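Fasciclin I (Drosophila melanogaster, PDB 1O70) acts as a neural cell adhesion molecule, probably held at the membrane by a GPI anchor, and is represented here by its third and fourth FAS1 domains. Local coordinates at residues V140-N144 / G145-I149; T160-G163 / K164-D168; L218-A221 / D222-Y225; E271-G275 / R276-I280. One frame throughout, in Å; residues are numbered along the deposited sequence.

Interaction 1. Residues V140-N144 / G145-I149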
loop_
_atom_site.group_PDB
_atom_site.type_symbol
_atom_site.label_atom_id
_atom_site.label_comp_id
_atom_site.label_asym_id
_atom_site.label_seq_id
_atom_site.Cartn_x
_atom_site.Cartn_y
_atom_site.Cartn_z
ATOM N N VAL A 140 22.353 -8.514 7.031
ATOM C CA VAL A 140 22.884 -9.860 7.172
ATOM C C VAL A 140 23.487 -10.160 5.791
ATOM O O VAL A 140 22.759 -10.301 4.799
ATOM C CB VAL A 140 21.757 -10.881 7.527
ATOM C CG1 VAL A 140 22.297 -12.309 7.496
ATOM C CG2 VAL A 140 21.191 -10.574 8.914
ATOM N N ALA A 141 24.814 -10.241 5.724
ATOM C CA ALA A 141 25.499 -10.470 4.450
ATOM C C ALA A 141 25.091 -11.717 3.688
ATOM O O ALA A 141 24.724 -12.740 4.273
ATOM C CB ALA A 141 27.003 -10.471 4.658
ATOM N N GLN A 142 25.147 -11.603 2.366
ATOM C CA GLN A 142 24.825 -12.702 1.457
ATOM C C GLN A 142 25.746 -12.600 0.247
ATOM O O GLN A 142 26.400 -11.582 0.032
ATOM C CB GLN A 142 23.357 -12.649 1.004
ATOM C CG GLN A 142 22.347 -12.847 2.129
ATOM C CD GLN A 142 22.278 -14.293 2.617
ATOM O OE1 GLN A 142 21.662 -15.146 1.976
ATOM N NE2 GLN A 142 22.918 -14.570 3.753
ATOM N N THR A 143 25.786 -13.665 -0.537
ATOM C CA THR A 143 26.626 -13.738 -1.714
ATOM C C THR A 143 26.339 -12.625 -2.712
ATOM O O THR A 143 27.245 -11.909 -3.119
ATOM C CB THR A 143 26.442 -15.095 -2.399
ATOM O OG1 THR A 143 26.868 -16.129 -1.506
ATOM C CG2 THR A 143 27.235 -15.167 -3.681
ATOM N N ASN A 144 25.076 -12.486 -3.098
ATOM C CA ASN A 144 24.677 -11.470 -4.059
ATOM C C ASN A 144 23.870 -10.333 -3.448
ATOM O O ASN A 144 23.212 -9.587 -4.166
ATOM C CB ASN A 144 23.872 -12.118 -5.189
ATOM C CG ASN A 144 24.706 -13.072 -6.013
ATOM O OD1 ASN A 144 25.738 -12.690 -6.569
ATOM N ND2 ASN A 144 24.268 -14.323 -6.094
ATOM N N GLY A 145 23.907 -10.195 -2.128
ATOM C CA GLY A 145 23.153 -9.119 -1.514
ATOM C C GLY A 145 23.050 -9.156 -0.005
ATOM O O GLY A 145 24.044 -9.370 0.690
ATOM N N TYR A 146 21.844 -8.940 0.506
ATOM C CA TYR A 146 21.639 -8.935 1.938
ATOM C C TYR A 146 20.330 -9.591 2.349
ATOM O O TYR A 146 19.526 -10.012 1.517
ATOM C CB TYR A 146 21.665 -7.500 2.481
ATOM C CG TYR A 146 22.953 -6.743 2.199
ATOM C CD1 TYR A 146 23.157 -6.110 0.974
ATOM C CD2 TYR A 146 23.972 -6.672 3.155
ATOM C CE1 TYR A 146 24.338 -5.426 0.701
ATOM C CE2 TYR A 146 25.164 -5.988 2.896
ATOM C CZ TYR A 146 25.342 -5.368 1.668
ATOM O OH TYR A 146 26.514 -4.700 1.386
ATOM N N VAL A 147 20.143 -9.684 3.658
ATOM C CA VAL A 147 18.944 -10.244 4.239
ATOM C C VAL A 147 18.628 -9.414 5.468
ATOM O O VAL A 147 19.528 -9.041 6.219
ATOM C CB VAL A 147 19.157 -11.697 4.660
ATOM C CG1 VAL A 147 18.043 -12.127 5.606
ATOM C CG2 VAL A 147 19.182 -12.594 3.439
ATOM N N HIS A 148 17.351 -9.125 5.663
ATOM C CA HIS A 148 16.901 -8.349 6.811
ATOM C C HIS A 148 15.690 -9.069 7.388
ATOM O O HIS A 148 14.866 -9.609 6.640
ATOM C CB HIS A 148 16.454 -6.960 6.374
ATOM C CG HIS A 148 17.468 -6.213 5.562
ATOM N ND1 HIS A 148 18.593 -5.642 6.119
ATOM C CD2 HIS A 148 17.504 -5.901 4.244
ATOM C CE1 HIS A 148 19.275 -5.005 5.183
ATOM N NE2 HIS A 148 18.634 -5.147 4.035
ATOM N N ILE A 149 15.557 -9.064 8.708
ATOM C CA ILE A 149 14.414 -9.712 9.339
ATOM C C ILE A 149 13.343 -8.685 9.718
ATOM O O ILE A 149 13.637 -7.677 10.363
ATOM C CB ILE A 149 14.845 -10.523 10.602
ATOM C CG1 ILE A 149 15.698 -11.723 10.187
ATOM C CG2 ILE A 149 13.623 -11.105 11.307
ATOM C CD1 ILE A 149 17.043 -11.385 9.649
#
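V140 and V147 face each other as an antiparallel hydrogen-bonded pair near the closed end of the β hairpin formed by strands 131-141 and 145-150 in the third FAS1 domain. V140 N donates to V147 O at 3.0 Å; the return bond from V147 N to V140 O is bent and weak. Next comes the non-hydrogen-bonded pair A141 with Y146, whose side chains diverge, and then a weak bond from Q142 N to G145 O, with T143 and N144 completing the connection. As the chain turns back, G145 takes a backbone conformation accessible mainly to glycine.

The valines share one face of the sheet, CB of V140 lying 4.0 Å from CB of V147, and V147 also packs on I50 of the neighbouring strand 48-53. Q142 lies across V147: bent at chi2 (-73°), its chain brings CG to 3.4 Å from V147 CG2, with CD close behind. That bend, together with the chi3 rotation, turns the amide back to the preceding residue, where NE2 of Q142 donates to O of A141 at 2.6 Å, the donor tilted 25° from that carbonyl plane.

Interaction 2. Residues T160-G163 / K164-D168. With NAG (2-acetamido-2-deoxy-beta-D-glucopyranose), chain B.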
loop_
_atom_site.group_PDB
_atom_site.type_symbol
_atom_site.label_atom_id
_atom_site.label_comp_id
_atom_site.label_asym_id
_atom_site.label_seq_id
_atom_site.Cartn_x
_atom_site.Cartn_y
_atom_site.Cartn_z
ATOM N N THR A 160 -7.389 -2.983 9.194
ATOM C CA THR A 160 -8.545 -2.640 8.383
ATOM C C THR A 160 -8.168 -1.338 7.677
ATOM O O THR A 160 -7.130 -0.735 7.976
ATOM C CB THR A 160 -9.780 -2.343 9.250
ATOM O OG1 THR A 160 -9.514 -1.199 10.074
ATOM C CG2 THR A 160 -10.111 -3.520 10.139
ATOM N N VAL A 161 -9.007 -0.911 6.744
ATOM C CA VAL A 161 -8.780 0.341 6.042
ATOM C C VAL A 161 -8.490 1.434 7.079
ATOM O O VAL A 161 -7.506 2.167 6.970
ATOM C CB VAL A 161 -10.031 0.719 5.221
ATOM C CG1 VAL A 161 -9.900 2.130 4.680
ATOM C CG2 VAL A 161 -10.226 -0.272 4.096
ATOM N N LEU A 162 -9.349 1.527 8.092
ATOM C CA LEU A 162 -9.174 2.516 9.165
ATOM C C LEU A 162 -7.848 2.327 9.898
ATOM O O LEU A 162 -7.140 3.295 10.174
ATOM C CB LEU A 162 -10.314 2.416 10.191
ATOM C CG LEU A 162 -10.147 3.310 11.427
ATOM C CD1 LEU A 162 -10.239 4.779 11.000
ATOM C CD2 LEU A 162 -11.223 3.006 12.478
ATOM N N GLY A 163 -7.525 1.074 10.214
ATOM C CA GLY A 163 -6.297 0.788 10.928
ATOM C C GLY A 163 -5.099 1.293 10.162
ATOM O O GLY A 163 -4.136 1.799 10.745
ATOM N N LYS A 164 -5.179 1.157 8.842
ATOM C CA LYS A 164 -4.126 1.582 7.938
ATOM C C LYS A 164 -4.046 3.099 7.915
ATOM O O LYS A 164 -2.965 3.674 8.052
ATOM C CB LYS A 164 -4.422 1.074 6.529
ATOM C CG LYS A 164 -3.241 0.444 5.817
ATOM C CD LYS A 164 -2.060 1.376 5.709
ATOM C CE LYS A 164 -0.831 0.648 5.197
ATOM N NZ LYS A 164 -0.364 -0.381 6.151
ATOM N N LEU A 165 -5.196 3.743 7.739
ATOM C CA LEU A 165 -5.259 5.203 7.695
ATOM C C LEU A 165 -4.648 5.898 8.896
ATOM O O LEU A 165 -4.091 6.983 8.760
ATOM C CB LEU A 165 -6.701 5.683 7.555
ATOM C CG LEU A 165 -7.402 5.601 6.199
ATOM C CD1 LEU A 165 -8.870 5.915 6.427
ATOM C CD2 LEU A 165 -6.773 6.581 5.205
ATOM N N GLU A 166 -4.752 5.303 10.074
ATOM C CA GLU A 166 -4.176 5.959 11.241
ATOM C C GLU A 166 -2.711 5.619 11.441
ATOM O O GLU A 166 -1.993 6.371 12.087
ATOM C CB GLU A 166 -4.986 5.628 12.492
ATOM C CG GLU A 166 -5.461 4.210 12.542
ATOM C CD GLU A 166 -6.360 3.952 13.738
ATOM O OE1 GLU A 166 -7.235 4.804 14.025
ATOM O OE2 GLU A 166 -6.203 2.887 14.379
ATOM N N SER A 167 -2.263 4.510 10.859
ATOM C CA SER A 167 -0.872 4.106 10.999
ATOM C C SER A 167 0.080 4.481 9.849
ATOM O O SER A 167 1.294 4.323 9.983
ATOM C CB SER A 167 -0.790 2.597 11.278
ATOM O OG SER A 167 -1.352 1.834 10.239
ATOM N N ASP A 168 -0.454 4.981 8.736
ATOM C CA ASP A 168 0.360 5.354 7.570
ATOM C C ASP A 168 0.560 6.873 7.488
ATOM O O ASP A 168 -0.370 7.617 7.154
ATOM C CB ASP A 168 -0.319 4.866 6.285
ATOM C CG ASP A 168 0.624 4.848 5.083
ATOM O OD1 ASP A 168 1.445 5.782 4.927
ATOM O OD2 ASP A 168 0.528 3.901 4.273
HETATM C C1 NAG B . 5.310 2.291 9.300
HETATM C C2 NAG B . 5.849 3.505 8.547
HETATM C C3 NAG B . 6.624 4.389 9.530
HETATM C C4 NAG B . 5.746 4.764 10.740
HETATM C C5 NAG B . 5.148 3.482 11.354
HETATM C C6 NAG B . 4.178 3.725 12.489
HETATM C C7 NAG B . 6.439 3.340 6.218
HETATM C C8 NAG B . 7.446 2.895 5.167
HETATM N N2 NAG B . 6.733 3.075 7.486
HETATM O O3 NAG B . 7.111 5.545 8.872
HETATM O O4 NAG B . 6.561 5.421 11.731
HETATM O O5 NAG B . 4.445 2.721 10.353
HETATM O O6 NAG B . 3.177 4.656 12.105
HETATM O O7 NAG B . 5.408 3.913 5.881
#
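T160 and K164 open the first turn of helix 161-167, a short helix that T160 caps at its N-terminus in the fourth FAS1 domain. The carbonyl O of T160 accepts from K164 N at 2.9 Å, while its OG1 takes the N-H of G163 at 3.0 Å, the capping bond that satisfies an amide lacking an earlier helical acceptor. V161 continues the i to i+4 pattern through L165 N, and its CG1 approaches L165 CD1 on the flank that both residues turn to Y196 of strand 193-199. L162 O receives E166 N at 3.1 Å. E166 CG, set between its backbone N and carbonyl carbon (chi1 39°), reaches back over the carbonyls of L162 and G163, and the extended carboxylate arm then crosses L162 obliquely near its CG. The last carbonyl of residues 160-163, that of G163, takes a longer, weak bond from S167 N.

The end of the K164 side chain leads away from this turn, its NZ hydrogen-bonded to G130 O of the third domain, so this helix touches both domains. The glycan on the protein also meets the helix end, where NAG O6 donates to S167 O at 2.9 Å. S167 OG turns back along the helix instead and donates to G163 O at 2.8 Å, tilted 23° from that carbonyl plane.

Interaction 3. Residues L218-A221 / D222-Y225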
loop_
_atom_site.group_PDB
_atom_site.type_symbol
_atom_site.label_atom_id
_atom_site.label_comp_id
_atom_site.label_asym_id
_atom_site.label_seq_id
_atom_site.Cartn_x
_atom_site.Cartn_y
_atom_site.Cartn_z
ATOM N N LEU A 218 -11.739 22.400 4.407
ATOM C CA LEU A 218 -11.817 20.946 4.473
ATOM C C LEU A 218 -11.274 20.438 5.800
ATOM O O LEU A 218 -11.663 19.366 6.263
ATOM C CB LEU A 218 -11.043 20.316 3.311
ATOM C CG LEU A 218 -11.662 20.534 1.923
ATOM C CD1 LEU A 218 -10.742 19.965 0.856
ATOM C CD2 LEU A 218 -13.041 19.868 1.855
ATOM N N PHE A 219 -10.378 21.207 6.411
ATOM C CA PHE A 219 -9.822 20.816 7.696
ATOM C C PHE A 219 -10.391 21.671 8.835
ATOM O O PHE A 219 -9.672 22.072 9.752
ATOM C CB PHE A 219 -8.287 20.894 7.682
ATOM C CG PHE A 219 -7.634 19.879 6.780
ATOM C CD1 PHE A 219 -7.473 20.141 5.423
ATOM C CD2 PHE A 219 -7.230 18.637 7.273
ATOM C CE1 PHE A 219 -6.926 19.192 4.571
ATOM C CE2 PHE A 219 -6.681 17.679 6.421
ATOM C CZ PHE A 219 -6.532 17.958 5.066
ATOM N N MET A 220 -11.690 21.954 8.763
ATOM C CA MET A 220 -12.387 22.734 9.792
ATOM C C MET A 220 -13.699 22.056 10.139
ATOM O O MET A 220 -14.450 21.645 9.252
ATOM C CB MET A 220 -12.667 24.160 9.312
ATOM C CG MET A 220 -11.556 25.138 9.614
ATOM S SD MET A 220 -11.803 26.692 8.761
ATOM C CE MET A 220 -12.663 27.618 10.033
ATOM N N ALA A 221 -13.972 21.942 11.434
ATOM C CA ALA A 221 -15.198 21.304 11.900
ATOM C C ALA A 221 -16.432 21.996 11.338
ATOM O O ALA A 221 -17.434 21.348 11.054
ATOM C CB ALA A 221 -15.243 21.306 13.422
ATOM N N ASP A 222 -16.356 23.311 11.172
ATOM C CA ASP A 222 -17.482 24.055 10.635
ATOM C C ASP A 222 -17.998 23.488 9.321
ATOM O O ASP A 222 -19.187 23.599 9.024
ATOM C CB ASP A 222 -17.115 25.521 10.413
ATOM C CG ASP A 222 -17.637 26.422 11.503
ATOM O OD1 ASP A 222 -18.829 26.285 11.871
ATOM O OD2 ASP A 222 -16.858 27.278 11.981
ATOM N N PHE A 223 -17.119 22.887 8.526
ATOM C CA PHE A 223 -17.560 22.359 7.237
ATOM C C PHE A 223 -17.494 20.848 7.111
ATOM O O PHE A 223 -17.330 20.319 6.010
ATOM C CB PHE A 223 -16.763 23.006 6.104
ATOM C CG PHE A 223 -16.666 24.499 6.214
ATOM C CD1 PHE A 223 -15.713 25.081 7.043
ATOM C CD2 PHE A 223 -17.536 25.324 5.504
ATOM C CE1 PHE A 223 -15.624 26.466 7.166
ATOM C CE2 PHE A 223 -17.459 26.711 5.618
ATOM C CZ PHE A 223 -16.500 27.283 6.450
ATOM N N SER A 224 -17.651 20.160 8.237
ATOM C CA SER A 224 -17.623 18.707 8.260
ATOM C C SER A 224 -18.483 18.119 7.144
ATOM O O SER A 224 -18.115 17.115 6.536
ATOM C CB SER A 224 -18.116 18.192 9.615
ATOM O OG SER A 224 -19.484 18.495 9.808
ATOM N N TYR A 225 -19.627 18.744 6.874
ATOM C CA TYR A 225 -20.523 18.265 5.824
ATOM C C TYR A 225 -19.807 18.194 4.478
ATOM O O TYR A 225 -19.897 17.190 3.772
ATOM C CB TYR A 225 -21.747 19.185 5.706
ATOM C CG TYR A 225 -22.523 19.001 4.416
ATOM C CD1 TYR A 225 -23.080 17.757 4.078
ATOM C CD2 TYR A 225 -22.674 20.060 3.515
ATOM C CE1 TYR A 225 -23.765 17.576 2.872
ATOM C CE2 TYR A 225 -23.356 19.888 2.309
ATOM C CZ TYR A 225 -23.896 18.647 1.995
ATOM O OH TYR A 225 -24.565 18.477 0.802
#
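M220 and A221, with D222 and F223 following them, bury most of the surface in this turn, which carries the chain from helix 212-218 into helix 224-232. Two consecutive i to i+3 backbone bonds make it a short 3-10 turn leading into the second helix: M220 O accepts from F223 N at 3.0 Å, and A221 O accepts from S224 N at 3.1 Å. Both donors stand well above the planes of the carbonyls they meet, 51° and 62° out, away from the lone-pair directions, consistent with the 3-10 geometry at A221 and D222.

M220 and F223 lie side by side and point the same way. The methionine comes to the phenylalanine at its edge: CB of M220 sits near the ring plane, 3.9 Å from CD1 of F223, and further out SD of M220 is 4.1 Å from CE1 of F223. With the sulfur 77° off the ring normal, this is an edge-type Met-aromatic contact. The thioether chain runs extended through chi2, which carries SD outward along the same edge, and bends only at chi3.

F223 occupies the N-cap position of helix 224-232, so the ring that meets M220 belongs to the residue introducing that helix. S224, the first helical residue, accepts through its carbonyl from S227 OG one turn on. On the other side of the link, L218 packs on M177 of helix 172-177, and F219 touches that helix at D173 and M177.

Interaction 4. Residues E271-G275 / R276-I280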
loop_
_atom_site.group_PDB
_atom_site.type_symbol
_atom_site.label_atom_id
_atom_site.label_comp_id
_atom_site.label_asym_id
_atom_site.label_seq_id
_atom_site.Cartn_x
_atom_site.Cartn_y
_atom_site.Cartn_z
ATOM N N GLU A 271 -6.286 3.196 -16.543
ATOM C CA GLU A 271 -5.415 2.721 -17.619
ATOM C C GLU A 271 -3.994 2.417 -17.145
ATOM O O GLU A 271 -3.582 2.870 -16.080
ATOM C CB GLU A 271 -5.338 3.765 -18.738
ATOM C CG GLU A 271 -6.687 4.280 -19.207
ATOM C CD GLU A 271 -6.566 5.422 -20.206
ATOM O OE1 GLU A 271 -5.553 6.165 -20.155
ATOM O OE2 GLU A 271 -7.498 5.593 -21.026
ATOM N N GLU A 272 -3.261 1.637 -17.935
ATOM C CA GLU A 272 -1.876 1.315 -17.619
ATOM C C GLU A 272 -1.026 2.330 -18.367
ATOM O O GLU A 272 -1.316 2.666 -19.519
ATOM C CB GLU A 272 -1.583 -0.154 -17.933
ATOM C CG GLU A 272 -2.444 -1.138 -17.159
ATOM C CD GLU A 272 -2.125 -2.582 -17.497
ATOM O OE1 GLU A 272 -1.230 -2.811 -18.338
ATOM O OE2 GLU A 272 -2.771 -3.483 -16.921
ATOM N N GLU A 273 0.017 2.823 -17.712
ATOM C CA GLU A 273 0.895 3.802 -18.324
ATOM C C GLU A 273 2.299 3.682 -17.767
ATOM O O GLU A 273 2.565 4.089 -16.639
ATOM C CB GLU A 273 0.362 5.209 -18.072
ATOM C CG GLU A 273 -0.120 5.912 -19.316
ATOM C CD GLU A 273 -0.891 7.178 -19.010
ATOM O OE1 GLU A 273 -0.360 8.028 -18.257
ATOM O OE2 GLU A 273 -2.023 7.318 -19.530
ATOM N N ALA A 274 3.200 3.114 -18.556
ATOM C CA ALA A 274 4.584 2.962 -18.126
ATOM C C ALA A 274 4.693 2.317 -16.744
ATOM O O ALA A 274 5.380 2.840 -15.866
ATOM C CB ALA A 274 5.273 4.326 -18.117
ATOM N N GLY A 275 4.007 1.194 -16.550
ATOM C CA GLY A 275 4.079 0.495 -15.277
ATOM C C GLY A 275 3.145 0.967 -14.177
ATOM O O GLY A 275 2.770 0.187 -13.293
ATOM N N ARG A 276 2.772 2.239 -14.219
ATOM C CA ARG A 276 1.879 2.799 -13.210
ATOM C C ARG A 276 0.434 2.724 -13.708
ATOM O O ARG A 276 0.182 2.489 -14.892
ATOM C CB ARG A 276 2.235 4.263 -12.942
ATOM C CG ARG A 276 1.549 5.209 -13.898
ATOM C CD ARG A 276 2.180 6.583 -13.941
ATOM N NE ARG A 276 1.589 7.358 -15.034
ATOM C CZ ARG A 276 2.168 8.407 -15.611
ATOM N NH1 ARG A 276 3.367 8.813 -15.199
ATOM N NH2 ARG A 276 1.549 9.043 -16.601
ATOM N N TYR A 277 -0.510 2.912 -12.792
ATOM C CA TYR A 277 -1.931 2.917 -13.137
ATOM C C TYR A 277 -2.388 4.367 -13.102
ATOM O O TYR A 277 -1.898 5.140 -12.282
ATOM C CB TYR A 277 -2.754 2.102 -12.132
ATOM C CG TYR A 277 -2.508 0.617 -12.183
ATOM C CD1 TYR A 277 -1.515 0.024 -11.406
ATOM C CD2 TYR A 277 -3.264 -0.197 -13.017
ATOM C CE1 TYR A 277 -1.284 -1.351 -11.462
ATOM C CE2 TYR A 277 -3.040 -1.567 -13.081
ATOM C CZ TYR A 277 -2.052 -2.140 -12.307
ATOM O OH TYR A 277 -1.821 -3.497 -12.387
ATOM N N VAL A 278 -3.312 4.742 -13.983
ATOM C CA VAL A 278 -3.806 6.119 -14.015
ATOM C C VAL A 278 -5.329 6.158 -13.915
ATOM O O VAL A 278 -6.032 5.306 -14.471
ATOM C CB VAL A 278 -3.409 6.859 -15.320
ATOM C CG1 VAL A 278 -3.540 8.356 -15.126
ATOM C CG2 VAL A 278 -2.002 6.500 -15.719
ATOM N N ILE A 279 -5.831 7.161 -13.208
ATOM C CA ILE A 279 -7.260 7.338 -13.027
ATOM C C ILE A 279 -7.760 8.561 -13.777
ATOM O O ILE A 279 -7.244 9.673 -13.618
ATOM C CB ILE A 279 -7.626 7.493 -11.531
ATOM C CG1 ILE A 279 -7.495 6.138 -10.828
ATOM C CG2 ILE A 279 -9.030 8.057 -11.394
ATOM C CD1 ILE A 279 -7.760 6.180 -9.352
ATOM N N ILE A 280 -8.780 8.342 -14.593
ATOM C CA ILE A 280 -9.379 9.409 -15.360
ATOM C C ILE A 280 -10.750 9.634 -14.755
ATOM O O ILE A 280 -11.634 8.787 -14.850
ATOM C CB ILE A 280 -9.474 9.002 -16.839
ATOM C CG1 ILE A 280 -8.051 8.812 -17.389
ATOM C CG2 ILE A 280 -10.231 10.060 -17.636
ATOM C CD1 ILE A 280 -7.980 8.150 -18.742
#
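E273 and R276 form a salt bridge beside a tight turn, OE1 of E273 lying 2.7 Å from NH2 of R276. The contact is made near the plane of the guanidinium, 19° out of it, and OE1 is met nearly along its own C-O axis; the carboxylate and guanidinium planes are turned 64° apart as the two side chains cross. R276 CG sits between its backbone N and carbonyl carbon (chi1 87°), directing the extended arm back over its partner strand, where it passes E273 O. V278 CG2 packs against the E273 carboxylate, 3.4 Å from its OE1, and lies at the edge of the R276 guanidinium, while E271 crosses I280, whose CD1 approaches E271 CD at 3.4 Å.

On the face carrying E272 and Y277 the two side chains run alongside each other, E272 CG 4.1 Å from Y277 CE2, with the carboxylate and ring planes nearly perpendicular.

These side chains stand on a β hairpin, strands 265-273 and 276-281, closed by a type I' turn from E273 to R276. Paired backbone bonds join E271 with V278 and E273 with R276; V278 N reaches E271 O at 2.8 Å. A274 and G275 take the positive phi values of the two central positions of a type I' turn.

Further out, E273 OE2 has a second basic partner in K285 of strand 284-295, so its carboxylate is shared between two cations. The carboxylate of E271 is engaged through OE2 by R269 on its own strand. Y277 and E272 both lean on V248 of helix 244-253.

Overall arrangement
Along the chain the four contacts follow in series: interaction 1 lies in the third FAS1 domain, and interactions 2, 3 and 4 in the fourth. Each domain has a seven-stranded mixed sheet of the same strand order, and the two hairpins occupy different places in it: interaction 1 joins the sixth and seventh strands of its sheet, interaction 4 the fourth and fifth of the other. Interaction 2, on the first helix after the third domain's last strand, lies about 31 Å from interaction 1 and 21 Å from interaction 3, centre to centre. Interactions 1 and 3 are about 49 Å apart, on opposite sides of the chain's centre, so together the contacts span the domain pair.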